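PDB 7EEH: TqaL from Neurospora crassa, which belongs to the 2OG-Fe dioxygenase family of the cupin clan, whose members have a beta-sandwich core that holds an iron ion. Local coordinates for residues N63-D68 against R75-R80; S39-L44 against L134-M139. The protein carries 1 engineered substitution. One frame throughout, in Å; residues are numbered along the deposited sequence.

Contact 1 (N63-D68 against R75-R80); sequences NNLYSD and RSRNGR
Arg75 lays the hydrocarbon root of its side chain along Ser67 and the backbone of Tyr66: its CG comes within 3.5 Å of Ser67 OG, while its CA-H points to Tyr66 O in a CH...O contact (CA to O 3.3 Å). A long, flexible arginine suits this spot, because its methylenes can pack in a partly exposed place. Ser76 makes the true beta bridge. Ser76 N donates to Tyr66 O over 3.2 Å, and in return Ser76 O accepts from Tyr66 N over 3.1 Å. Ser76, small and buried, shares a face of the sheet with the Tyr66 side chain; Leu65 CB lies 3.7 Å from Ser76 N. The two methyls of Leu65 lie along one side of the strand: CD1 rests against Arg75 O, and Leu65 CD2 meets Arg77 CG at 3.8 Å. Its apolar bulk also reaches Asn165 and Arg167 of strand 158-170.

Arg77 then reaches back, extended from CG to NE, to close the corner. Arg77 NE donates to Asn64 O over 2.9 Å at a nearly straight 170°, with the oxygen in the guanidinium plane. NH2 adds a weak bond to the same oxygen and shares a bridging water with it, so three donors converge on one carbonyl. NH1 is taken by Phe117 O and Glu119 O, which fixes the rotation of the group. NH2 also lies at the edge of the Tyr66 ring, the two planes 74° apart. With strand directions 123° apart, this is a single antiparallel hydrogen-bonded pair, where a short, weakly bonded strand meets one end of strand 74-84, an inner strand of the main sheet of the cupin-type fold.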
# COMPACT_ATOMS: atom_id res chain seq x y z
N ASN B 63 2.72 -18.66 -30.73
CA ASN B 63 2.68 -19.89 -31.51
C ASN B 63 1.97 -19.72 -32.84
O ASN B 63 2.08 -20.61 -33.70
CB ASN B 63 1.99 -21.00 -30.70
CG ASN B 63 2.84 -21.51 -29.54
OD1 ASN B 63 4.07 -21.49 -29.59
ND2 ASN B 63 2.18 -21.98 -28.48
N ASN B 64 1.23 -18.63 -33.03
CA ASN B 64 0.41 -18.41 -34.21
C ASN B 64 0.92 -17.28 -35.09
O ASN B 64 0.14 -16.69 -35.86
CB ASN B 64 -1.04 -18.14 -33.80
CG ASN B 64 -1.71 -19.36 -33.24
OD1 ASN B 64 -1.33 -20.48 -33.57
ND2 ASN B 64 -2.70 -19.16 -32.38
N LEU B 65 2.21 -16.96 -34.99
CA LEU B 65 2.82 -15.90 -35.77
C LEU B 65 3.05 -16.38 -37.20
O LEU B 65 3.07 -17.58 -37.48
CB LEU B 65 4.14 -15.46 -35.13
CG LEU B 65 4.01 -14.93 -33.71
CD1 LEU B 65 5.39 -14.69 -33.08
CD2 LEU B 65 3.18 -13.64 -33.69
N TYR B 66 3.18 -15.42 -38.11
CA TYR B 66 3.30 -15.72 -39.54
C TYR B 66 4.70 -16.20 -39.88
O TYR B 66 5.69 -15.71 -39.33
CB TYR B 66 2.95 -14.49 -40.38
CG TYR B 66 2.59 -14.82 -41.81
CD1 TYR B 66 1.36 -15.39 -42.12
CD2 TYR B 66 3.49 -14.59 -42.85
CE1 TYR B 66 1.03 -15.72 -43.44
CE2 TYR B 66 3.16 -14.92 -44.18
CZ TYR B 66 1.93 -15.47 -44.46
OH TYR B 66 1.58 -15.79 -45.76
N SER B 67 4.79 -17.17 -40.80
CA SER B 67 6.04 -17.77 -41.25
C SER B 67 6.21 -17.53 -42.75
O SER B 67 5.38 -17.96 -43.55
CB SER B 67 6.07 -19.28 -40.98
OG SER B 67 5.74 -19.56 -39.63
N ASP B 68 7.30 -16.85 -43.12
CA ASP B 68 7.67 -16.59 -44.50
C ASP B 68 8.93 -17.38 -44.84
O ASP B 68 9.89 -17.35 -44.06
CB ASP B 68 7.92 -15.08 -44.71
CG ASP B 68 8.11 -14.70 -46.18
OD1 ASP B 68 8.57 -15.54 -46.98
OD2 ASP B 68 7.82 -13.54 -46.52
N ARG B 75 9.59 -15.34 -37.02
CA ARG B 75 8.15 -15.39 -37.23
C ARG B 75 7.54 -14.18 -36.53
O ARG B 75 7.99 -13.79 -35.45
CB ARG B 75 7.55 -16.70 -36.69
CG ARG B 75 7.99 -17.94 -37.48
CD ARG B 75 8.43 -19.08 -36.57
NE ARG B 75 9.21 -20.09 -37.28
CZ ARG B 75 9.60 -21.24 -36.74
NH1 ARG B 75 9.28 -21.53 -35.48
NH2 ARG B 75 10.31 -22.11 -37.45
N SER B 76 6.53 -13.58 -37.15
CA SER B 76 6.10 -12.28 -36.64
C SER B 76 4.69 -11.96 -37.10
O SER B 76 4.19 -12.52 -38.08
CB SER B 76 7.06 -11.19 -37.09
OG SER B 76 6.58 -10.55 -38.26
N ARG B 77 4.04 -11.08 -36.34
CA ARG B 77 2.86 -10.33 -36.75
C ARG B 77 3.03 -8.90 -36.27
O ARG B 77 3.73 -8.65 -35.28
CB ARG B 77 1.55 -10.90 -36.16
CG ARG B 77 1.21 -12.30 -36.68
CD ARG B 77 -0.18 -12.78 -36.30
NE ARG B 77 -0.44 -14.06 -36.98
CZ ARG B 77 -0.94 -14.15 -38.21
NH1 ARG B 77 -1.28 -13.06 -38.89
NH2 ARG B 77 -1.12 -15.35 -38.77
N ASN B 78 2.42 -7.94 -36.96
CA ASN B 78 2.50 -6.57 -36.50
C ASN B 78 1.18 -5.84 -36.71
O ASN B 78 0.31 -6.28 -37.47
CB ASN B 78 3.63 -5.80 -37.19
CG ASN B 78 3.36 -5.57 -38.65
OD1 ASN B 78 2.81 -4.54 -39.03
ND2 ASN B 78 3.73 -6.53 -39.48
N GLY B 79 1.06 -4.72 -36.01
CA GLY B 79 -0.11 -3.87 -36.11
C GLY B 79 0.22 -2.47 -35.66
O GLY B 79 1.09 -2.27 -34.80
N ARG B 80 -0.46 -1.49 -36.26
CA ARG B 80 -0.31 -0.09 -35.89
C ARG B 80 -1.43 0.28 -34.94
O ARG B 80 -2.60 -0.04 -35.19
CB ARG B 80 -0.36 0.82 -37.12
CG ARG B 80 0.81 0.69 -38.08
CD ARG B 80 0.49 1.40 -39.41
NE ARG B 80 0.35 2.83 -39.23
CZ ARG B 80 -0.76 3.53 -39.46
NH1 ARG B 80 -1.88 2.96 -39.91
NH2 ARG B 80 -0.73 4.83 -39.24
O HOH W 1 -1.75 -18.14 -37.68

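Contact 2 (S39-L44 against L134-M139); sequences SDMVPL and LVFKGM
Lys137 NZ is gripped by the carbonyl O of His190, with weak bonds to Phe274 O and Thr276 OG1, and so pins helix 128-141 to the sheet; the residue before the lysine, Phe136, meets Met41 and Leu44. A fully extended lysine is long enough to bring its ammonium to two carbonyls and a hydroxyl on the neighbouring strands. Phe136 is sent out to another side, CG anti to its backbone N (chi1 171°), and its ring is the flat surface of the contact.

Met41, here a selenomethionine, comes over one face. Its CE sits 3.9 Å from the centroid of the Phe136 ring, only 8° off the normal, as a CH-pi contact. The selenium lies over the same face nearer the rim, with Met41 SE 3.7 Å from Phe136 CZ. Bends at chi2 and chi3 turn this unbranched chain so that SE and CE both come over the ring face. Leu44, one turn later, brings CD1 obliquely to 4.1 Å from Phe136 CE1. Met192 of strand 190-199 also touches the phenyl group. Small in area yet wholly apolar, the joint is a Met-aromatic contact linking two helices that pack beside the main sheet of a cupin-type fold.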
# COMPACT_ATOMS: atom_id res chain seq x y z
N SER B 39 7.63 -10.16 -12.40
CA SER B 39 6.95 -10.31 -11.12
C SER B 39 6.34 -8.99 -10.65
O SER B 39 5.29 -9.00 -9.99
CB SER B 39 7.92 -10.86 -10.06
OG SER B 39 9.08 -10.06 -9.92
N ASP B 40 6.97 -7.86 -10.98
CA ASP B 40 6.41 -6.54 -10.66
C ASP B 40 5.39 -6.07 -11.69
O ASP B 40 4.47 -5.30 -11.35
CB ASP B 40 7.54 -5.53 -10.53
CG ASP B 40 8.46 -5.86 -9.39
OD1 ASP B 40 7.95 -6.38 -8.39
OD2 ASP B 40 9.69 -5.63 -9.50
N MSE B 41 5.52 -6.49 -12.95
CA MSE B 41 4.51 -6.14 -13.94
C MSE B 41 3.17 -6.82 -13.68
O MSE B 41 2.13 -6.21 -13.89
CB MSE B 41 4.98 -6.48 -15.36
CG MSE B 41 6.18 -5.66 -15.78
SE MSE B 41 5.67 -3.83 -16.20
CE MSE B 41 3.86 -4.10 -16.83
N VAL B 42 3.17 -8.09 -13.22
CA VAL B 42 1.91 -8.83 -13.11
C VAL B 42 0.87 -8.09 -12.26
O VAL B 42 -0.25 -7.88 -12.75
CB VAL B 42 2.16 -10.26 -12.61
CG1 VAL B 42 0.86 -10.87 -12.12
CG2 VAL B 42 2.73 -11.11 -13.71
N PRO B 43 1.17 -7.64 -11.04
CA PRO B 43 0.13 -6.93 -10.28
C PRO B 43 -0.28 -5.60 -10.90
O PRO B 43 -1.44 -5.20 -10.76
CB PRO B 43 0.76 -6.74 -8.89
CG PRO B 43 2.20 -6.87 -9.10
CD PRO B 43 2.40 -7.80 -10.24
N LEU B 44 0.62 -4.92 -11.62
CA LEU B 44 0.23 -3.71 -12.32
C LEU B 44 -0.78 -4.01 -13.42
O LEU B 44 -1.80 -3.32 -13.56
CB LEU B 44 1.46 -3.01 -12.90
CG LEU B 44 2.51 -2.59 -11.86
CD1 LEU B 44 3.67 -1.86 -12.47
CD2 LEU B 44 1.85 -1.73 -10.80
N LEU B 134 -0.50 -1.88 -23.33
CA LEU B 134 -0.62 -0.62 -24.06
C LEU B 134 -0.97 0.53 -23.12
O LEU B 134 -0.39 1.61 -23.22
CB LEU B 134 -1.68 -0.74 -25.16
CG LEU B 134 -1.31 -1.46 -26.46
CD1 LEU B 134 -2.57 -1.63 -27.29
CD2 LEU B 134 -0.26 -0.67 -27.25
N VAL B 135 -1.94 0.31 -22.24
CA VAL B 135 -2.32 1.35 -21.29
C VAL B 135 -1.12 1.73 -20.43
O VAL B 135 -0.83 2.92 -20.23
CB VAL B 135 -3.53 0.90 -20.45
CG1 VAL B 135 -3.89 1.93 -19.44
CG2 VAL B 135 -4.74 0.65 -21.36
N PHE B 136 -0.41 0.73 -19.91
CA PHE B 136 0.79 0.96 -19.11
C PHE B 136 1.75 1.91 -19.81
O PHE B 136 2.20 2.90 -19.23
CB PHE B 136 1.47 -0.38 -18.82
CG PHE B 136 2.85 -0.29 -18.18
CD1 PHE B 136 2.99 -0.22 -16.79
CD2 PHE B 136 4.00 -0.37 -18.95
CE1 PHE B 136 4.25 -0.20 -16.20
CE2 PHE B 136 5.26 -0.35 -18.37
CZ PHE B 136 5.38 -0.27 -16.98
N LYS B 137 2.07 1.61 -21.07
CA LYS B 137 3.04 2.43 -21.79
C LYS B 137 2.53 3.85 -22.00
O LYS B 137 3.27 4.82 -21.80
CB LYS B 137 3.39 1.79 -23.14
CG LYS B 137 4.41 2.61 -23.93
CD LYS B 137 4.92 1.92 -25.20
CE LYS B 137 6.15 2.70 -25.73
NZ LYS B 137 6.66 2.22 -27.04
N GLY B 138 1.26 4.00 -22.40
CA GLY B 138 0.72 5.33 -22.64
C GLY B 138 0.74 6.19 -21.38
O GLY B 138 1.05 7.38 -21.43
N MSE B 139 0.43 5.57 -20.26
CA MSE B 139 0.40 6.24 -18.94
C MSE B 139 1.78 6.78 -18.59
O MSE B 139 1.86 7.86 -18.14
CB MSE B 139 -0.09 5.31 -17.83
CG MSE B 139 -1.57 5.12 -17.78
SE MSE B 139 -2.05 4.15 -16.20
CE MSE B 139 -0.87 4.82 -14.90

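How the contacts relate
From the N terminus, the chain passes helix 12-31 and strand 33-36 and enters helix 38-48, which supplies the first half of contact 2. It then runs through helix 52-58 to residues 63-68, turns, and comes back within a few residues as strand 74-84, closing the short loop of contact 1. Only after strand 89-92 and helix 122-125 does helix 128-141 return to helix 38-48 and close the much longer loop of contact 2, which thus encloses contact 1. The two do not touch: their centres are 23 Å apart. Contact 1 ties a short strand to the main sheet, contact 2 joins two helices packed beside that sheet.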